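DNA polymerase III, beta subunit (Thermotoga maritima, PDB 1VPK) probably forms a ring-shaped head-to-tail homodimer around DNA, tethering DNA polymerases and other proteins to the template and making them processive. Local coordinates at residues Val93-Ile98 and Ser112-Phe117; Thr131-Gly136 and Arg233-Thr238; Phe139-Ser144 and Pro223-Arg228. One frame throughout, in Å; residues are numbered along the deposited sequence.

Contact 1 of 3, residues Val93-Ile98 and Ser112-Phe117; sequences VLPDEI and SGSTVF
A beta hairpin with a two-residue loop, joining strands 107-112 and 115-120 through a type II' turn, packs here against the loop that leads into strand 98-104, with Ser112 meeting Asp96 and Ile98. Thr115 N donates to Ser112 O at 3.0 Å to close the turn, the return bond from Ser112 N to Thr115 O sets the length of the hairpin loop, and glycine suits the positive phi of Gly113. Ser112 forms the polar centre of the contact. Its OG stands anti to the backbone N (chi1 -177°), which turns the hydroxyl toward the loop, where it is used twice. It donates to Ile98 O at 3.0 Å, approaching 35° out of the carbonyl plane, and accepts the N-H of Asp96 at an N-to-OG distance of 3.3 Å, a bent bond of 144°. One buried hydroxyl thus bridges two backbone groups of the loop. Ile98 O has a second donor in a water 2.9 Å away, and that same water accepts from Gly113 N, so the loop is tied to the turn backbone as well. On the loop itself Asp96 closes an Asx turn, its OD2 offering the anti lone pair to Ile98 N, while its CB lies against Gly113 N. Pro95 leans across the turn, its CG 3.4 Å from Thr115 OG1. The hairpin sits at the subunit interface: Thr115 to Phe117 continue the sheet as an antiparallel ladder into the second subunit, whose Asp315 bonds to both Ser114 OG and Thr115 OG1 and whose Arg280 packs on Pro95 and Phe117. At the other end the contact is apolar, with Leu94 CD2 lying obliquely to the Phe117 ring, 3.9 Å from its CD2, and Val93 CG2 approaching Phe117 CZ at 4.3 Å.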
loop_
_atom_site.group_PDB
_atom_site.type_symbol
_atom_site.label_atom_id
_atom_site.label_comp_id
_atom_site.label_asym_id
_atom_site.label_seq_id
_atom_site.Cartn_x
_atom_site.Cartn_y
_atom_site.Cartn_z
ATOM N N VAL A 93 -5.322 -2.966 -19.343
ATOM C CA VAL A 93 -6.354 -1.943 -19.559
ATOM C C VAL A 93 -7.058 -1.968 -20.933
ATOM O O VAL A 93 -7.907 -1.115 -21.190
ATOM C CB VAL A 93 -5.781 -0.499 -19.290
ATOM C CG1 VAL A 93 -5.255 -0.379 -17.841
ATOM C CG2 VAL A 93 -4.675 -0.157 -20.272
ATOM N N LEU A 94 -6.716 -2.904 -21.818
ATOM C CA LEU A 94 -7.434 -3.020 -23.089
ATOM C C LEU A 94 -8.919 -3.219 -22.737
ATOM O O LEU A 94 -9.220 -4.019 -21.893
ATOM C CB LEU A 94 -6.900 -4.194 -23.924
ATOM C CG LEU A 94 -5.422 -3.998 -24.360
ATOM C CD1 LEU A 94 -4.902 -5.236 -25.060
ATOM C CD2 LEU A 94 -5.242 -2.750 -25.242
ATOM N N PRO A 95 -9.807 -2.419 -23.318
ATOM C CA PRO A 95 -11.178 -2.386 -22.861
ATOM C C PRO A 95 -12.160 -3.402 -23.454
ATOM O O PRO A 95 -13.246 -3.561 -22.880
ATOM C CB PRO A 95 -11.624 -1.008 -23.300
ATOM C CG PRO A 95 -10.873 -0.765 -24.510
ATOM C CD PRO A 95 -9.580 -1.431 -24.372
ATOM N N ASP A 96 -11.814 -4.040 -24.583
ATOM C CA ASP A 96 -12.781 -4.891 -25.328
ATOM C C ASP A 96 -12.444 -6.395 -25.199
ATOM O O ASP A 96 -11.331 -6.738 -24.866
ATOM C CB ASP A 96 -12.760 -4.474 -26.792
ATOM C CG ASP A 96 -13.959 -4.946 -27.568
ATOM O OD1 ASP A 96 -14.838 -4.077 -27.853
ATOM O OD2 ASP A 96 -14.009 -6.153 -27.959
ATOM N N GLU A 97 -13.448 -7.266 -25.418
ATOM C CA GLU A 97 -13.290 -8.748 -25.370
ATOM C C GLU A 97 -12.244 -9.242 -26.382
ATOM O O GLU A 97 -11.581 -10.265 -26.152
ATOM C CB GLU A 97 -14.618 -9.457 -25.690
ATOM C CG GLU A 97 -15.515 -9.607 -24.502
ATOM C CD GLU A 97 -16.794 -10.318 -24.833
ATOM O OE1 GLU A 97 -16.782 -11.332 -25.633
ATOM O OE2 GLU A 97 -17.865 -9.908 -24.273
ATOM N N ILE A 98 -12.074 -8.506 -27.506
ATOM C CA ILE A 98 -11.157 -8.864 -28.584
ATOM C C ILE A 98 -10.090 -7.807 -28.768
ATOM O O ILE A 98 -10.320 -6.583 -28.602
ATOM C CB ILE A 98 -11.908 -9.029 -29.924
ATOM C CG1 ILE A 98 -13.097 -9.985 -29.797
ATOM C CG2 ILE A 98 -10.966 -9.455 -31.051
ATOM C CD1 ILE A 98 -12.754 -11.292 -29.217
ATOM N N SER A 112 -8.005 -2.511 -29.612
ATOM C CA SER A 112 -9.029 -3.142 -28.842
ATOM C C SER A 112 -10.124 -2.153 -28.562
ATOM O O SER A 112 -9.950 -1.214 -27.808
ATOM C CB SER A 112 -8.447 -3.643 -27.538
ATOM O OG SER A 112 -9.473 -4.304 -26.861
ATOM N N GLY A 113 -11.269 -2.368 -29.165
ATOM C CA GLY A 113 -12.371 -1.478 -28.936
ATOM C C GLY A 113 -12.055 -0.064 -29.334
ATOM O O GLY A 113 -11.675 0.180 -30.467
ATOM N N SER A 114 -12.216 0.834 -28.359
ATOM C CA SER A 114 -11.955 2.262 -28.449
ATOM C C SER A 114 -10.461 2.669 -28.515
ATOM O O SER A 114 -10.152 3.809 -28.859
ATOM C CB SER A 114 -12.553 2.957 -27.178
ATOM O OG SER A 114 -11.914 2.503 -25.943
ATOM N N THR A 115 -9.568 1.756 -28.173
ATOM C CA THR A 115 -8.162 2.085 -27.918
ATOM C C THR A 115 -7.240 1.542 -29.007
ATOM O O THR A 115 -7.437 0.418 -29.485
ATOM C CB THR A 115 -7.741 1.476 -26.578
ATOM O OG1 THR A 115 -8.806 1.650 -25.640
ATOM C CG2 THR A 115 -6.469 2.114 -26.055
ATOM N N VAL A 116 -6.210 2.308 -29.347
ATOM C CA VAL A 116 -5.129 1.824 -30.190
ATOM C C VAL A 116 -3.800 2.311 -29.555
ATOM O O VAL A 116 -3.607 3.497 -29.289
ATOM C CB VAL A 116 -5.270 2.293 -31.675
ATOM C CG1 VAL A 116 -4.141 1.708 -32.545
ATOM C CG2 VAL A 116 -6.592 1.896 -32.241
ATOM N N PHE A 117 -2.971 1.329 -29.224
ATOM C CA PHE A 117 -1.605 1.496 -28.782
ATOM C C PHE A 117 -0.693 1.203 -29.992
ATOM O O PHE A 117 -0.961 0.284 -30.755
ATOM C CB PHE A 117 -1.277 0.538 -27.653
ATOM C CG PHE A 117 -1.835 0.929 -26.290
ATOM C CD1 PHE A 117 -1.118 1.737 -25.426
ATOM C CD2 PHE A 117 -3.065 0.403 -25.847
ATOM C CE1 PHE A 117 -1.602 2.069 -24.165
ATOM C CE2 PHE A 117 -3.556 0.726 -24.574
ATOM C CZ PHE A 117 -2.822 1.539 -23.731
HETATM O O HOH W 1 -11.670 -4.834 -30.502
#

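Contact 2 of 3, residues Thr131-Gly136 and Arg233-Thr238; sequences TPAESG and RVSLST
The guanidinium of Arg233 carries Thr131 O over one face and, at its edge and in plane, Thr131 OG1 and a water. The carbonyl oxygen is 3.1 Å from Arg233 CZ, yet its position over the plane gives poor angles to the N-H groups, so it makes no hydrogen bond; the edge partners do. Arg233 NH2 donates to Thr131 OG1 at 2.9 Å, only 7° out of the guanidinium plane, and Arg233 NH1 donates to the water at 2.7 Å. That water also accepts from Thr131 N, 2.8 Å away, so one threonine is addressed through its hydroxyl directly and through its backbone by relay. The arginine reaches this place by bending at chi2 and chi3, and its side chain also touches Val244 and Arg246 of strand 241-246.

Two residues along the strand, Ser235 supplies the second grip. Its OG, turned toward Ala133 N by chi1 of -74°, accepts that N-H at 2.8 Å in an almost straight bond of 177°. Around this bond Pro132 CB lies 3.6 Å from Ser235 OG, and Ala133 CB rests 3.6 Å from Arg233 O. Asp230 also takes part, accepting from both Glu134 N and Arg233 N, which draws the loop and the start of strand 233-237 to the same carboxylate.

The segment 131-136 belongs to the loop between strands 115-120 and 137-142, the passage from the N-terminal to the central domain. Its hold on strand 233-237 is mainly polar. Three backbone N-H groups of the loop have partners: Thr131 N a water, Ala133 N the Ser235 hydroxyl, Glu134 N the Asp230 carboxylate. The charged Arg233 is met across the contact by a neutral hydroxyl and water, without a salt bridge.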
loop_
_atom_site.group_PDB
_atom_site.type_symbol
_atom_site.label_atom_id
_atom_site.label_comp_id
_atom_site.label_asym_id
_atom_site.label_seq_id
_atom_site.Cartn_x
_atom_site.Cartn_y
_atom_site.Cartn_z
ATOM N N THR A 131 14.428 -23.609 -24.866
ATOM C CA THR A 131 14.170 -25.039 -25.052
ATOM C C THR A 131 14.047 -25.794 -23.728
ATOM O O THR A 131 14.653 -25.413 -22.715
ATOM C CB THR A 131 15.230 -25.733 -25.912
ATOM O OG1 THR A 131 16.448 -25.848 -25.171
ATOM C CG2 THR A 131 15.479 -24.968 -27.228
ATOM N N PRO A 132 13.225 -26.864 -23.742
ATOM C CA PRO A 132 12.919 -27.555 -22.502
ATOM C C PRO A 132 14.066 -28.425 -22.014
ATOM O O PRO A 132 15.027 -28.675 -22.733
ATOM C CB PRO A 132 11.693 -28.421 -22.873
ATOM C CG PRO A 132 11.269 -28.005 -24.239
ATOM C CD PRO A 132 12.484 -27.450 -24.884
ATOM N N ALA A 133 13.921 -28.896 -20.782
ATOM C CA ALA A 133 14.851 -29.854 -20.217
ATOM C C ALA A 133 14.805 -31.131 -21.061
ATOM O O ALA A 133 13.824 -31.419 -21.734
ATOM C CB ALA A 133 14.493 -30.137 -18.828
ATOM N N GLU A 134 15.875 -31.898 -20.981
ATOM C CA GLU A 134 15.993 -33.168 -21.663
ATOM C C GLU A 134 15.283 -34.201 -20.828
ATOM O O GLU A 134 14.707 -33.872 -19.784
ATOM C CB GLU A 134 17.467 -33.562 -21.782
ATOM C CG GLU A 134 18.334 -32.493 -22.402
ATOM C CD GLU A 134 18.375 -32.584 -23.883
ATOM O OE1 GLU A 134 19.242 -33.333 -24.357
ATOM O OE2 GLU A 134 17.570 -31.913 -24.570
ATOM N N SER A 135 15.337 -35.453 -21.292
ATOM C CA SER A 135 14.832 -36.582 -20.524
ATOM C C SER A 135 15.559 -36.666 -19.208
ATOM O O SER A 135 16.762 -36.407 -19.131
ATOM C CB SER A 135 15.071 -37.883 -21.270
ATOM O OG SER A 135 16.455 -38.016 -21.496
ATOM N N GLY A 136 14.831 -37.056 -18.176
ATOM C CA GLY A 136 15.442 -37.250 -16.879
ATOM C C GLY A 136 14.456 -37.833 -15.914
ATOM O O GLY A 136 14.031 -38.952 -16.078
ATOM N N ARG A 233 18.653 -28.665 -15.860
ATOM C CA ARG A 233 17.498 -27.823 -15.961
ATOM C C ARG A 233 16.233 -28.527 -15.531
ATOM O O ARG A 233 16.124 -29.750 -15.644
ATOM C CB ARG A 233 17.340 -27.392 -17.421
ATOM C CG ARG A 233 18.535 -26.628 -17.926
ATOM C CD ARG A 233 18.106 -25.622 -18.928
ATOM N NE ARG A 233 17.784 -26.257 -20.189
ATOM C CZ ARG A 233 17.331 -25.592 -21.255
ATOM N NH1 ARG A 233 17.107 -24.272 -21.212
ATOM N NH2 ARG A 233 17.074 -26.262 -22.375
ATOM N N VAL A 234 15.280 -27.740 -15.069
ATOM C CA VAL A 234 13.954 -28.203 -14.687
ATOM C C VAL A 234 12.945 -27.456 -15.594
ATOM O O VAL A 234 12.963 -26.209 -15.669
ATOM C CB VAL A 234 13.678 -27.856 -13.224
ATOM C CG1 VAL A 234 12.233 -28.248 -12.783
ATOM C CG2 VAL A 234 14.691 -28.534 -12.326
ATOM N N SER A 235 12.087 -28.226 -16.266
ATOM C CA SER A 235 10.954 -27.713 -16.995
ATOM C C SER A 235 9.737 -27.899 -16.121
ATOM O O SER A 235 9.553 -28.964 -15.534
ATOM C CB SER A 235 10.741 -28.459 -18.318
ATOM O OG SER A 235 11.721 -28.094 -19.298
ATOM N N LEU A 236 8.920 -26.861 -16.054
ATOM C CA LEU A 236 7.602 -26.892 -15.482
ATOM C C LEU A 236 6.648 -26.533 -16.622
ATOM O O LEU A 236 6.720 -25.423 -17.168
ATOM C CB LEU A 236 7.506 -25.854 -14.377
ATOM C CG LEU A 236 6.313 -25.930 -13.435
ATOM C CD1 LEU A 236 6.778 -26.485 -12.084
ATOM C CD2 LEU A 236 5.719 -24.569 -13.233
ATOM N N SER A 237 5.785 -27.473 -16.985
ATOM C CA SER A 237 4.965 -27.378 -18.194
ATOM C C SER A 237 3.482 -27.465 -17.851
ATOM O O SER A 237 3.064 -28.324 -17.037
ATOM C CB SER A 237 5.263 -28.577 -19.117
ATOM O OG SER A 237 6.587 -28.521 -19.617
ATOM N N THR A 238 2.700 -26.601 -18.492
ATOM C CA THR A 238 1.264 -26.774 -18.627
ATOM C C THR A 238 0.986 -27.065 -20.114
ATOM O O THR A 238 1.907 -27.244 -20.908
ATOM C CB THR A 238 0.475 -25.523 -18.171
ATOM O OG1 THR A 238 0.630 -24.463 -19.129
ATOM C CG2 THR A 238 0.964 -25.038 -16.804
HETATM O O HOH W 2 16.629 -22.699 -23.399
#

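Contact 3 of 3, residues Phe139-Ser144 and Pro223-Arg228; sequences FEVDTS and PTITVR
Phe139 lies beside Val227, and its side chain can be followed outward from CB. CG stands between the backbone N and the carbonyl carbon (chi1 60°), a torsion that swings the ring across toward Val227. CD1 passes Val227 O at 4.2 Å; further out CE1 meets Val227 CG1 at 3.7 Å and CE2 faces CB and CG2 of the same valine. At the tip, CZ touches Val227 CB at 3.5 Å. Val227 CB lies over the ring face, 24° off the ring normal and 3.9 Å from the centroid, a CH-pi contact offset toward the rim.

Beneath this pair runs an antiparallel ladder. Phe139 with Val227 and Val141 with Ile225 are hydrogen-bonded pairs, each with two backbone bonds, while Glu140 with Thr226 is a non-hydrogen-bonded pair. Val141 CG1 and Ile225 CD1 meet at 3.6 Å on the Phe139 side of the sheet. The ladder ends where the chain turns into a helix: Thr143 N donates to Pro223 O at 2.9 Å, from 38° above the carbonyl plane. Pro223 O also takes a bond from a water at 2.7 Å, and that water donates to Asp142 OD1 and accepts from Ser144 OG. Asp142 is the N-cap, its OD1 accepting from Leu145 N, and Thr143 OG1 bonds to Glu222 O.

Strand 137-142 is outermost in its sheet within this chain, and strand 224-229 lies between it and strand 233-237. Leu146 of helix 143-153 packs against Val141 and Ile225, while Leu236 of strand 233-237 packs against Ile225 and Val227.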
loop_
_atom_site.group_PDB
_atom_site.type_symbol
_atom_site.label_atom_id
_atom_site.label_comp_id
_atom_site.label_asym_id
_atom_site.label_seq_id
_atom_site.Cartn_x
_atom_site.Cartn_y
_atom_site.Cartn_z
ATOM N N PHE A 139 7.516 -36.020 -13.081
ATOM C CA PHE A 139 6.297 -36.303 -12.324
ATOM C C PHE A 139 5.212 -35.279 -12.599
ATOM O O PHE A 139 5.484 -34.166 -13.026
ATOM C CB PHE A 139 6.590 -36.412 -10.819
ATOM C CG PHE A 139 7.171 -35.165 -10.231
ATOM C CD1 PHE A 139 8.538 -34.945 -10.259
ATOM C CD2 PHE A 139 6.339 -34.195 -9.647
ATOM C CE1 PHE A 139 9.081 -33.772 -9.737
ATOM C CE2 PHE A 139 6.878 -33.005 -9.124
ATOM C CZ PHE A 139 8.247 -32.803 -9.170
ATOM N N GLU A 140 3.974 -35.682 -12.407
ATOM C CA GLU A 140 2.859 -34.751 -12.427
ATOM C C GLU A 140 2.510 -34.361 -10.991
ATOM O O GLU A 140 2.633 -35.184 -10.091
ATOM C CB GLU A 140 1.638 -35.388 -13.108
ATOM C CG GLU A 140 1.677 -35.268 -14.637
ATOM C CD GLU A 140 0.309 -35.423 -15.292
ATOM O OE1 GLU A 140 -0.524 -36.255 -14.836
ATOM O OE2 GLU A 140 0.072 -34.722 -16.297
ATOM N N VAL A 141 2.094 -33.108 -10.773
ATOM C CA VAL A 141 1.533 -32.745 -9.462
ATOM C C VAL A 141 0.287 -31.864 -9.590
ATOM O O VAL A 141 0.154 -31.073 -10.530
ATOM C CB VAL A 141 2.637 -32.130 -8.502
ATOM C CG1 VAL A 141 3.270 -30.968 -9.093
ATOM C CG2 VAL A 141 2.059 -31.805 -7.109
ATOM N N ASP A 142 -0.639 -32.040 -8.648
ATOM C CA ASP A 142 -1.855 -31.221 -8.574
ATOM C C ASP A 142 -1.400 -29.736 -8.466
ATOM O O ASP A 142 -0.521 -29.385 -7.710
ATOM C CB ASP A 142 -2.750 -31.737 -7.409
ATOM C CG ASP A 142 -3.987 -30.862 -7.145
ATOM O OD1 ASP A 142 -3.821 -29.670 -6.772
ATOM O OD2 ASP A 142 -5.130 -31.383 -7.297
ATOM N N THR A 143 -1.955 -28.890 -9.325
ATOM C CA THR A 143 -1.532 -27.517 -9.446
ATOM C C THR A 143 -1.703 -26.749 -8.144
ATOM O O THR A 143 -0.768 -26.107 -7.685
ATOM C CB THR A 143 -2.339 -26.863 -10.563
ATOM O OG1 THR A 143 -2.258 -27.708 -11.717
ATOM C CG2 THR A 143 -1.812 -25.531 -10.901
ATOM N N SER A 144 -2.895 -26.860 -7.556
ATOM C CA SER A 144 -3.256 -26.202 -6.297
ATOM C C SER A 144 -2.373 -26.672 -5.133
ATOM O O SER A 144 -1.986 -25.885 -4.288
ATOM C CB SER A 144 -4.721 -26.508 -5.944
ATOM O OG SER A 144 -5.547 -26.465 -7.109
ATOM N N PRO A 223 -5.695 -28.628 -13.941
ATOM C CA PRO A 223 -5.731 -29.402 -12.666
ATOM C C PRO A 223 -4.381 -29.929 -12.158
ATOM O O PRO A 223 -4.145 -30.006 -10.948
ATOM C CB PRO A 223 -6.678 -30.577 -12.994
ATOM C CG PRO A 223 -7.451 -30.127 -14.131
ATOM C CD PRO A 223 -6.529 -29.282 -14.962
ATOM N N THR A 224 -3.517 -30.310 -13.082
ATOM C CA THR A 224 -2.175 -30.757 -12.738
ATOM C C THR A 224 -1.146 -30.130 -13.656
ATOM O O THR A 224 -1.485 -29.635 -14.720
ATOM C CB THR A 224 -2.041 -32.261 -12.895
ATOM O OG1 THR A 224 -2.308 -32.613 -14.253
ATOM C CG2 THR A 224 -3.014 -32.970 -12.034
ATOM N N ILE A 225 0.108 -30.137 -13.226
ATOM C CA ILE A 225 1.235 -29.639 -14.037
ATOM C C ILE A 225 2.365 -30.687 -14.051
ATOM O O ILE A 225 2.441 -31.549 -13.162
ATOM C CB ILE A 225 1.821 -28.314 -13.513
ATOM C CG1 ILE A 225 2.340 -28.438 -12.082
ATOM C CG2 ILE A 225 0.814 -27.187 -13.620
ATOM C CD1 ILE A 225 3.791 -28.900 -12.010
ATOM N N THR A 226 3.239 -30.603 -15.052
ATOM C CA THR A 226 4.351 -31.547 -15.191
ATOM C C THR A 226 5.687 -30.899 -14.883
ATOM O O THR A 226 5.953 -29.788 -15.314
ATOM C CB THR A 226 4.437 -32.106 -16.632
ATOM O OG1 THR A 226 3.202 -32.744 -16.959
ATOM C CG2 THR A 226 5.568 -33.112 -16.744
ATOM N N VAL A 227 6.539 -31.645 -14.174
ATOM C CA VAL A 227 7.889 -31.201 -13.813
ATOM C C VAL A 227 8.859 -32.220 -14.346
ATOM O O VAL A 227 8.641 -33.392 -14.158
ATOM C CB VAL A 227 8.061 -31.150 -12.300
ATOM C CG1 VAL A 227 9.521 -30.842 -11.912
ATOM C CG2 VAL A 227 7.051 -30.115 -11.692
ATOM N N ARG A 228 9.916 -31.777 -14.991
ATOM C CA ARG A 228 10.992 -32.665 -15.474
ATOM C C ARG A 228 12.358 -32.088 -15.139
ATOM O O ARG A 228 12.615 -30.879 -15.335
ATOM C CB ARG A 228 10.913 -32.889 -16.986
ATOM C CG ARG A 228 11.858 -34.017 -17.501
ATOM C CD ARG A 228 11.573 -34.367 -18.979
ATOM N NE ARG A 228 11.716 -33.196 -19.841
ATOM C CZ ARG A 228 10.716 -32.419 -20.273
ATOM N NH1 ARG A 228 9.450 -32.648 -19.921
ATOM N NH2 ARG A 228 10.990 -31.358 -21.040
HETATM O O HOH W 3 -5.295 -28.350 -9.097
#

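Along the chain contact 1 closes before contact 2 opens, and contact 3 is nested within the loop that contact 2 closes. Contact 1 belongs to the N-terminal domain, where the second subunit continues the sheet; its centre is about 35 Å from that of contact 2 and 34 Å from that of contact 3. Contacts 2 and 3, with centres about 13 Å apart, share one antiparallel sheet, where strands 233-237 and 224-229 are neighbours. They touch: Ser235 N lies 2.9 Å from Arg228 O, a probable hydrogen bond. Contact 2 ties the loop between the domains to this sheet, contact 3 pairs its outermost strand, and contact 1 lies at the subunit interface, consistent with the head-to-tail ring.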